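Local coordinates for adenine phosphoribosyltransferase, putative (Trypanosoma brucei brucei, PDB 5VN4), which probably catalyses the reversible conversion of adenine and 5-phospho-alpha-D-ribose 1-diphosphate into AMP and diphosphate, a step of purine salvage, as a homodimer, at residues P48-E52 with V216-E220; H83-S89 with P105-K111. All coordinates share one frame; numbering follows the deposited sequence. Where two conformers were deposited one is given.

Interaction 1 (P48-E52 with V216-E220); sequences PRFAE and VLSDE. With ADE (adenine), chain C.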
ATOM      1  N   PRO A  48      17.312  16.715   0.340  1.00 16.91           N
ATOM      2  CA  PRO A  48      17.705  17.351  -0.931  1.00 17.11           C
ATOM      3  C   PRO A  48      16.949  16.821  -2.136  1.00 16.08           C
ATOM      4  O   PRO A  48      16.527  17.600  -3.003  1.00 16.51           O
ATOM      5  CB  PRO A  48      19.206  17.049  -1.025  1.00 19.64           C
ATOM      6  CG  PRO A  48      19.639  16.835   0.391  1.00 20.84           C
ATOM      7  CD  PRO A  48      18.474  16.205   1.090  1.00 18.78           C
ATOM      8  N   ARG A  49      16.760  15.506  -2.214  1.00 14.71           N
ATOM      9  CA  ARG A  49      16.169  14.877  -3.396  1.00 14.51           C
ATOM     10  C   ARG A  49      15.173  13.824  -2.921  1.00 14.11           C
ATOM     11  O   ARG A  49      15.563  12.747  -2.457  1.00 15.51           O
ATOM     12  CB  ARG A  49      17.250  14.295  -4.307  1.00 15.78           C
ATOM     13  CG  ARG A  49      18.259  15.356  -4.737  1.00 18.25           C
ATOM     14  CD  ARG A  49      19.137  15.010  -5.947  1.00 21.74           C
ATOM     15  NE  ARG A  49      19.882  16.209  -6.350  1.00 23.43           N
ATOM     16  CZ  ARG A  49      20.494  16.389  -7.518  1.00 24.77           C
ATOM     17  NH1 ARG A  49      20.486  15.442  -8.445  1.00 25.94           N
ATOM     18  NH2 ARG A  49      21.122  17.534  -7.756  1.00 26.54           N
ATOM     19  N   PHE A  50      13.889  14.142  -3.027  1.00 11.56           N
ATOM     20  CA  PHE A  50      12.823  13.250  -2.590  1.00 10.65           C
ATOM     21  C   PHE A  50      12.320  12.440  -3.777  1.00  9.53           C
ATOM     22  O   PHE A  50      11.805  13.006  -4.749  1.00  9.81           O
ATOM     23  CB  PHE A  50      11.675  14.047  -1.973  1.00 11.03           C
ATOM     24  CG  PHE A  50      10.556  13.179  -1.451  1.00 10.70           C
ATOM     25  CD1 PHE A  50      10.602  12.660  -0.166  1.00 12.54           C
ATOM     26  CD2 PHE A  50       9.470  12.864  -2.248  1.00 11.15           C
ATOM     27  CE1 PHE A  50       9.575  11.850   0.311  1.00 12.74           C
ATOM     28  CE2 PHE A  50       8.447  12.071  -1.774  1.00 10.99           C
ATOM     29  CZ  PHE A  50       8.503  11.549  -0.494  1.00 12.31           C
ATOM     30  N   ALA A  51      12.414  11.118  -3.667  1.00  9.97           N
ATOM     31  CA  ALA A  51      12.075  10.210  -4.764  1.00 10.72           C
ATOM     32  C   ALA A  51      10.623   9.762  -4.610  1.00  9.79           C
ATOM     33  O   ALA A  51      10.312   8.861  -3.824  1.00 11.99           O
ATOM     34  CB  ALA A  51      13.037   9.030  -4.776  1.00 12.68           C
ATOM     35  N   GLU A  52       9.732  10.379  -5.385  1.00  9.63           N
ATOM     36  CA  GLU A  52       8.299  10.118  -5.279  1.00  9.24           C
ATOM     37  C   GLU A  52       7.952   8.744  -5.853  1.00  8.51           C
ATOM     38  O   GLU A  52       8.180   8.467  -7.035  1.00  9.91           O
ATOM     39  CB  GLU A  52       7.535  11.223  -6.014  1.00 10.39           C
ATOM     40  CG  GLU A  52       6.049  10.962  -6.239  1.00 10.90           C
ATOM     41  CD  GLU A  52       5.276  10.759  -4.949  1.00 10.87           C
ATOM     42  OE1 GLU A  52       5.462  11.567  -4.006  1.00 11.38           O
ATOM     43  OE2 GLU A  52       4.483   9.786  -4.888  1.00 12.32           O
ATOM     44  N   VAL A 216      20.358   7.103  -9.571  1.00 15.03           N
ATOM     45  CA  VAL A 216      19.144   7.345 -10.346  1.00 15.94           C
ATOM     46  C   VAL A 216      18.639   8.772 -10.169  1.00 17.22           C
ATOM     47  O   VAL A 216      17.869   9.262 -11.003  1.00 18.68           O
ATOM     48  CB  VAL A 216      18.062   6.296 -10.004  1.00 16.60           C
ATOM     49  CG1 VAL A 216      17.270   6.702  -8.764  1.00 16.15           C
ATOM     50  CG2 VAL A 216      17.139   6.059 -11.184  1.00 18.61           C
ATOM     51  N   LEU A 217      19.068   9.457  -9.107  1.00 17.42           N
ATOM     52  CA  LEU A 217      18.589  10.803  -8.783  1.00 19.91           C
ATOM     53  C   LEU A 217      19.514  11.870  -9.376  1.00 20.39           C
ATOM     54  O   LEU A 217      20.064  12.732  -8.689  1.00 21.37           O
ATOM     55  CB  LEU A 217      18.439  10.953  -7.272  1.00 22.98           C
ATOM     56  CG  LEU A 217      17.564   9.892  -6.597  1.00 25.02           C
ATOM     57  CD1 LEU A 217      17.460  10.143  -5.101  1.00 26.60           C
ATOM     58  CD2 LEU A 217      16.179   9.831  -7.223  1.00 25.65           C
ATOM     59  N   SER A 218      19.649  11.809 -10.694  1.00 18.69           N
ATOM     60  CA  SER A 218      20.558  12.659 -11.443  1.00 19.66           C
ATOM     61  C   SER A 218      19.947  14.041 -11.664  1.00 20.18           C
ATOM     62  O   SER A 218      18.743  14.250 -11.515  1.00 19.59           O
ATOM     63  CB  SER A 218      20.827  12.027 -12.801  1.00 20.86           C
ATOM     64  OG  SER A 218      19.596  11.829 -13.479  1.00 21.97           O
ATOM     65  N   ASP A 219      20.802  14.990 -12.052  1.00 21.42           N
ATOM     66  CA  ASP A 219      20.337  16.354 -12.294  1.00 23.92           C
ATOM     67  C   ASP A 219      19.227  16.388 -13.334  1.00 25.27           C
ATOM     68  O   ASP A 219      18.273  17.167 -13.211  1.00 27.97           O
ATOM     69  CB  ASP A 219      21.498  17.234 -12.754  1.00 26.63           C
ATOM     70  CG  ASP A 219      22.472  17.536 -11.645  1.00 28.94           C
ATOM     71  OD1 ASP A 219      22.170  17.208 -10.480  1.00 29.53           O
ATOM     72  OD2 ASP A 219      23.541  18.106 -11.941  1.00 31.05           O
ATOM     73  N   GLU A 220      19.327  15.551 -14.361  1.00 23.25           N
ATOM     74  CA  GLU A 220      18.342  15.564 -15.432  1.00 24.21           C
ATOM     75  C   GLU A 220      17.026  14.914 -15.034  1.00 21.49           C
ATOM     76  O   GLU A 220      16.092  14.923 -15.843  1.00 23.13           O
ATOM     77  CB  GLU A 220      18.903  14.883 -16.685  1.00 27.83           C
ATOM     78  CG  GLU A 220      19.215  13.403 -16.514  1.00 32.26           C
ATOM     79  CD  GLU A 220      20.666  13.142 -16.144  1.00 36.72           C
ATOM     80  OE1 GLU A 220      21.169  12.040 -16.461  1.00 38.91           O
ATOM     81  OE2 GLU A 220      21.303  14.033 -15.538  1.00 37.78           O
TER
HETATM   82  N9  ADE C 301      12.116   8.126   2.444  1.00 16.05           N
HETATM   83  C8  ADE C 301      13.248   8.432   3.134  1.00 15.86           C
HETATM   84  N7  ADE C 301      14.098   9.172   2.455  1.00 15.39           N
HETATM   85  C5  ADE C 301      13.479   9.357   1.235  1.00 14.40           C
HETATM   86  C6  ADE C 301      13.866  10.055   0.064  1.00 13.34           C
HETATM   87  N6  ADE C 301      15.029  10.723  -0.062  1.00 14.13           N
HETATM   88  N1  ADE C 301      13.008  10.044  -0.976  1.00 12.69           N
HETATM   89  C2  ADE C 301      11.853   9.374  -0.849  1.00 13.32           C
HETATM   90  N3  ADE C 301      11.381   8.693   0.193  1.00 13.50           N
HETATM   91  C4  ADE C 301      12.254   8.719   1.212  1.00 13.23           C

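Interaction 2 (H83-S89 with P105-K111); sequences HILGFDS and PFVLIRK. With MG (magnesium ion), chain F; PPV (pyrophosphate), chain E; PPV (pyrophosphate), chain I.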
ATOM      1  N   HIS A  83       6.796 -15.672   4.358  1.00 16.44           N
ATOM      2  CA  HIS A  83       6.029 -14.449   4.544  1.00 16.32           C
ATOM      3  C   HIS A  83       6.806 -13.279   3.962  1.00 14.04           C
ATOM      4  O   HIS A  83       8.035 -13.244   4.028  1.00 14.26           O
ATOM      5  CB  HIS A  83       5.832 -14.112   6.030  1.00 17.26           C
ATOM      6  CG  HIS A  83       5.094 -15.152   6.807  1.00 16.76           C
ATOM      7  ND1 HIS A  83       5.667 -16.348   7.178  1.00 17.89           N
ATOM      8  CD2 HIS A  83       3.840 -15.157   7.312  1.00 16.99           C
ATOM      9  CE1 HIS A  83       4.785 -17.058   7.859  1.00 17.61           C
ATOM     10  NE2 HIS A  83       3.672 -16.356   7.959  1.00 17.96           N
ATOM     11  N   ILE A  84       6.072 -12.310   3.418  1.00 13.56           N
ATOM     12  CA  ILE A  84       6.612 -10.989   3.106  1.00 13.32           C
ATOM     13  C   ILE A  84       5.957  -9.990   4.046  1.00 13.41           C
ATOM     14  O   ILE A  84       4.725  -9.959   4.168  1.00 14.09           O
ATOM     15  CB  ILE A  84       6.369 -10.607   1.634  1.00 14.04           C
ATOM     16  CG1 ILE A  84       7.128 -11.575   0.716  1.00 16.63           C
ATOM     17  CG2 ILE A  84       6.751  -9.139   1.378  1.00 14.19           C
ATOM     18  CD1 ILE A  84       6.854 -11.362  -0.730  1.00 17.54           C
ATOM     19  N   LEU A  85       6.781  -9.199   4.733  1.00 12.98           N
ATOM     20  CA  LEU A  85       6.335  -8.167   5.664  1.00 11.83           C
ATOM     21  C   LEU A  85       6.666  -6.827   5.030  1.00 11.29           C
ATOM     22  O   LEU A  85       7.830  -6.580   4.703  1.00 12.50           O
ATOM     23  CB  LEU A  85       7.095  -8.290   6.987  1.00 13.51           C
ATOM     24  CG  LEU A  85       6.588  -9.296   8.027  1.00 14.88           C
ATOM     25  CD1 LEU A  85       6.461 -10.698   7.450  1.00 15.98           C
ATOM     26  CD2 LEU A  85       7.535  -9.291   9.219  1.00 17.59           C
ATOM     27  N   GLY A  86       5.662  -5.972   4.845  1.00 10.99           N
ATOM     28  CA  GLY A  86       5.857  -4.691   4.188  1.00 10.89           C
ATOM     29  C   GLY A  86       5.394  -3.521   5.035  1.00 10.16           C
ATOM     30  O   GLY A  86       4.420  -3.624   5.786  1.00 11.65           O
ATOM     31  N   PHE A  87       6.088  -2.389   4.886  1.00 10.97           N
ATOM     32  CA  PHE A  87       5.846  -1.216   5.720  1.00 10.72           C
ATOM     33  C   PHE A  87       4.763  -0.298   5.158  1.00 11.06           C
ATOM     34  O   PHE A  87       4.777   0.058   3.976  1.00 11.75           O
ATOM     35  CB  PHE A  87       7.118  -0.392   5.874  1.00 11.47           C
ATOM     36  CG  PHE A  87       8.193  -1.063   6.657  1.00 11.50           C
ATOM     37  CD1 PHE A  87       8.249  -0.937   8.042  1.00 12.32           C
ATOM     38  CD2 PHE A  87       9.163  -1.811   6.015  1.00 12.01           C
ATOM     39  CE1 PHE A  87       9.263  -1.537   8.762  1.00 12.52           C
ATOM     40  CE2 PHE A  87      10.176  -2.426   6.739  1.00 12.72           C
ATOM     41  CZ  PHE A  87      10.227  -2.278   8.108  1.00 13.12           C
ATOM     42  N   ASP A  88       3.843   0.087   6.032  1.00 11.82           N
ATOM     43  CA  ASP A  88       2.933   1.200   5.800  0.86 12.88           C
ATOM     44  C   ASP A  88       3.771   2.450   5.531  1.00 12.19           C
ATOM     45  O   ASP A  88       4.707   2.730   6.285  1.00 13.68           O
ATOM     46  CB  ASP A  88       2.195   1.362   7.131  0.86 17.25           C
ATOM     47  CG  ASP A  88       0.871   2.063   7.019  0.86 20.80           C
ATOM     48  OD1 ASP A  88       0.504   2.551   5.924  0.86 21.69           O
ATOM     49  OD2 ASP A  88       0.194   2.107   8.080  0.86 22.69           O
ATOM     50  N   SER A  89       3.474   3.213   4.461  1.00 12.12           N
ATOM     51  CA  SER A  89       2.426   2.971   3.471  0.64 11.76           C
ATOM     52  C   SER A  89       2.989   2.553   2.113  1.00 11.81           C
ATOM     53  O   SER A  89       2.307   1.927   1.310  1.00 13.23           O
ATOM     54  CB  SER A  89       1.625   4.266   3.267  0.64 13.53           C
ATOM     55  OG  SER A  89       1.193   4.806   4.508  0.64 15.87           O
ATOM     56  N   PRO A 105       1.645 -15.296   2.568  1.00 15.89           N
ATOM     57  CA  PRO A 105       1.029 -14.134   3.219  1.00 15.43           C
ATOM     58  C   PRO A 105       1.834 -12.864   3.001  1.00 14.66           C
ATOM     59  O   PRO A 105       3.070 -12.871   3.006  1.00 15.16           O
ATOM     60  CB  PRO A 105       1.039 -14.521   4.700  1.00 16.02           C
ATOM     61  CG  PRO A 105       1.051 -16.012   4.701  1.00 17.86           C
ATOM     62  CD  PRO A 105       1.873 -16.404   3.512  1.00 17.08           C
ATOM     63  N   PHE A 106       1.111 -11.761   2.830  1.00 13.07           N
ATOM     64  CA  PHE A 106       1.674 -10.428   2.974  1.00 12.66           C
ATOM     65  C   PHE A 106       1.220  -9.873   4.318  1.00 13.53           C
ATOM     66  O   PHE A 106       0.017  -9.746   4.570  1.00 13.72           O
ATOM     67  CB  PHE A 106       1.264  -9.488   1.843  1.00 13.18           C
ATOM     68  CG  PHE A 106       1.852  -8.126   2.005  1.00 12.15           C
ATOM     69  CD1 PHE A 106       3.215  -7.932   1.852  1.00 12.51           C
ATOM     70  CD2 PHE A 106       1.064  -7.057   2.379  1.00 13.03           C
ATOM     71  CE1 PHE A 106       3.777  -6.679   2.029  1.00 12.83           C
ATOM     72  CE2 PHE A 106       1.616  -5.805   2.553  1.00 14.00           C
ATOM     73  CZ  PHE A 106       2.973  -5.616   2.382  1.00 13.89           C
ATOM     74  N   VAL A 107       2.182  -9.571   5.184  1.00 13.20           N
ATOM     75  CA  VAL A 107       1.936  -9.154   6.561  1.00 12.84           C
ATOM     76  C   VAL A 107       2.202  -7.656   6.670  1.00 12.79           C
ATOM     77  O   VAL A 107       3.233  -7.164   6.190  1.00 12.67           O
ATOM     78  CB  VAL A 107       2.837  -9.943   7.526  1.00 13.43           C
ATOM     79  CG1 VAL A 107       2.714  -9.423   8.950  1.00 14.94           C
ATOM     80  CG2 VAL A 107       2.516 -11.431   7.456  1.00 14.78           C
ATOM     81  N   LEU A 108       1.287  -6.934   7.311  1.00 13.24           N
ATOM     82  CA  LEU A 108       1.375  -5.482   7.411  1.00 13.42           C
ATOM     83  C   LEU A 108       2.213  -5.061   8.610  1.00 13.66           C
ATOM     84  O   LEU A 108       1.960  -5.494   9.737  1.00 15.61           O
ATOM     85  CB  LEU A 108      -0.021  -4.869   7.549  1.00 13.92           C
ATOM     86  CG  LEU A 108      -1.101  -5.345   6.586  1.00 16.06           C
ATOM     87  CD1 LEU A 108      -2.356  -4.521   6.786  1.00 17.56           C
ATOM     88  CD2 LEU A 108      -0.608  -5.267   5.159  1.00 17.18           C
ATOM     89  N   ILE A 109       3.188  -4.192   8.376  1.00 12.55           N
ATOM     90  CA  ILE A 109       3.858  -3.473   9.453  1.00 12.44           C
ATOM     91  C   ILE A 109       3.306  -2.057   9.432  1.00 12.53           C
ATOM     92  O   ILE A 109       3.418  -1.358   8.414  1.00 13.24           O
ATOM     93  CB  ILE A 109       5.383  -3.479   9.284  1.00 12.93           C
ATOM     94  CG1 ILE A 109       5.910  -4.912   9.295  1.00 14.69           C
ATOM     95  CG2 ILE A 109       6.042  -2.628  10.376  1.00 13.75           C
ATOM     96  CD1 ILE A 109       7.397  -5.012   9.134  1.00 16.47           C
ATOM     97  N   ARG A 110       2.672  -1.636  10.527  1.00 13.30           N
ATOM     98  CA  ARG A 110       1.879  -0.419  10.493  1.00 14.65           C
ATOM     99  C   ARG A 110       2.278   0.556  11.584  1.00 16.84           C
ATOM    100  O   ARG A 110       2.757   0.170  12.656  1.00 17.41           O
ATOM    101  CB  ARG A 110       0.378  -0.707  10.580  1.00 17.30           C
ATOM    102  CG  ARG A 110      -0.138  -1.547   9.418  1.00 17.49           C
ATOM    103  CD  ARG A 110      -1.589  -1.232   9.093  1.00 17.37           C
ATOM    104  NE  ARG A 110      -1.685   0.108   8.532  1.00 20.99           N
ATOM    105  CZ  ARG A 110      -2.806   0.696   8.133  1.00 23.05           C
ATOM    106  NH1 ARG A 110      -3.974   0.076   8.213  1.00 24.92           N
ATOM    107  NH2 ARG A 110      -2.747   1.925   7.649  1.00 23.88           N
ATOM    108  N   LYS A 111       2.049   1.834  11.297  1.00 20.87           N
ATOM    109  CA  LYS A 111       2.233   2.871  12.292  1.00 26.03           C
ATOM    110  C   LYS A 111       1.211   2.674  13.414  1.00 28.89           C
ATOM    111  O   LYS A 111       0.350   1.786  13.357  1.00 28.64           O
ATOM    112  CB  LYS A 111       2.234   4.243  11.607  1.00 28.48           C
ATOM    113  CG  LYS A 111       3.367   4.366  10.558  1.00 29.35           C
ATOM    114  CD  LYS A 111       3.198   5.536   9.576  1.00 30.87           C
ATOM    115  CE  LYS A 111       3.079   5.045   8.123  1.00 30.44           C
ATOM    116  NZ  LYS A 111       2.908   6.138   7.100  1.00 30.85           N
TER
HETATM  117 MG    MG F 304       3.858   7.588   6.192  1.00 57.69          MG
HETATM  118  O11 PPV E 303       7.422   8.702   5.930  0.68 17.81           O
HETATM  119  P1  PPV E 303       5.949   8.346   5.890  0.68 14.90           P
HETATM  120  O21 PPV E 303       5.030   9.538   6.017  0.68 17.41           O
HETATM  121  O31 PPV E 303       5.615   7.178   6.793  0.68 15.88           O
HETATM  122  OPP PPV E 303       5.764   7.781   4.388  0.68 14.94           O
HETATM  123  P2  PPV E 303       4.597   6.905   3.690  0.68 12.91           P
HETATM  124  O12 PPV E 303       4.679   7.556   2.334  0.68 13.27           O
HETATM  125  O22 PPV E 303       5.105   5.477   3.787  0.68 10.30           O
HETATM  126  O32 PPV E 303       3.279   7.141   4.386  0.68 13.67           O
HETATM  127  O11 PPV I 303      -7.211   6.770   8.231  0.74 42.88           O
HETATM  128  P1  PPV I 303      -7.217   5.270   8.418  0.74 41.37           P
HETATM  129  O21 PPV I 303      -8.580   4.667   8.664  0.74 42.08           O
HETATM  130  O31 PPV I 303      -6.147   4.741   9.341  0.74 42.75           O
HETATM  131  OPP PPV I 303      -6.836   4.706   6.962  0.74 36.76           O
HETATM  132  P2  PPV I 303      -5.671   3.630   6.675  0.74 29.90           P
HETATM  133  O12 PPV I 303      -6.013   3.306   5.233  0.74 26.50           O
HETATM  134  O22 PPV I 303      -5.933   2.511   7.666  0.74 28.54           O
HETATM  135  O32 PPV I 303      -4.373   4.366   6.895  0.74 31.59           O

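Interaction 1 (P48-E52 with V216-E220)
Leu217 faces Arg49 and Ala51 with its two methyl branches: CD1 comes to 4.2 Å from Arg49 CB, while CD2 lies 4.1 Å from Ala51 CB. Both approaches are ordinary van der Waals contacts, and Trp37 of strand 37-38 also touches Leu217 and Arg49. The backbone turns sharply here, since Leu217 is the centre of an inverse gamma turn closed by a weak bond from Ser218 N to Val216 O. Leu217 O accepts from Arg49 NH1 at 2.8 Å, a bent bond (142° at the hydrogen) with the donor tilted out of the carbonyl plane. Arg49 reaches this point because its CG lies beside the backbone N (chi1 -57°) and the chain then runs extended to NE.

The strand side of this contact belongs to the adenine pocket, consistent with the hood that closes over the base in type I phosphoribosyltransferases. Ala51 N donates to N1 of adenine at 3.0 Å, and adenine N6 donates to Arg49 O at 3.2 Å, so the backbone reads the base edge while the Arg49 side chain leads to the loop 216-220. The Phe50 ring supplies a face to the base, with CE1 3.6 Å from adenine C2.

Further along, Ser218 adds its carbonyl to a hydrogen bond from Trp37 NE1. Asp219 then ends the reach of Arg49 in a salt bridge: OD1 alone accepts both terminal nitrogens, NH2 at 2.9 Å and NH1 at 3.2 Å. That oxygen lies in the guanidinium plane and is met nearly end-on, although the carboxylate and guanidinium planes are turned 49° apart.

Interaction 2 (H83-S89 with P105-K111)
Ile84 and Gly86 exchange backbone hydrogen bonds with the neighbouring strand through both N and O. Ile84 N donates to Pro105 O and its O accepts from Val107 N; Gly86 N donates to Val107 O and its O accepts from Ile109 N. Asp88 N completes the ladder on Ile109 O. The intervening Leu85 and Phe87 instead bond to Val151 and Ile153, placing strand 83-87 between two parallel neighbours. Strands 83-87 and 106-109 run parallel with a 29° twist, joined by helix 95-102 as a beta-alpha-beta unit of the phosphoribosyltransferase core. Leu85, Phe87, Val107 and Ile109 share one sheet face, where Ile109 CD1 sits over the Phe87 ring, 4.2 Å from its centroid.

Asp88 and Ser89 are described in one of two modelled conformers. After a cis peptide, Ser89 N donates to O22 of this subunit's pyrophosphate at 2.9 Å. Lys111 NZ is modelled 2.0 Å from a magnesium ion shared with three pyrophosphate oxygens and Lys114 of the second subunit; an amine is an unusual magnesium ligand, so the ion's identity is doubtful. Lys111 N is buried with no partner in the model. Asp88 OD2 accepts Arg110 NE at 2.8 Å and NH2 at 3.0 Å, both from one face of the carboxylate plane. A bend at chi3 (69°) brings Arg110 NH2 3.0 Å from O32 of the pyrophosphate in the neighbouring subunit's site.

The centres of the two interactions lie about 26 Å apart on opposite sides of the chain's centre, and their nearest atoms stay about 10 Å apart. In chain order, 48-52 comes first, then both segments of interaction 2, then 216-220, so the local strand pair is bracketed by the long-range contact. Interaction 2 belongs to the mixed core sheet, whereas 48-52 lies in a small two-stranded sheet with 37-38, and 216-220 follows core strand 208-213. Interaction 1 contributes to the adenine pocket, and interaction 2 to the pyrophosphate site of its own subunit and, through Arg110, to that of the other. Both touch the second subunit, consistent with active sites organised across the dimer.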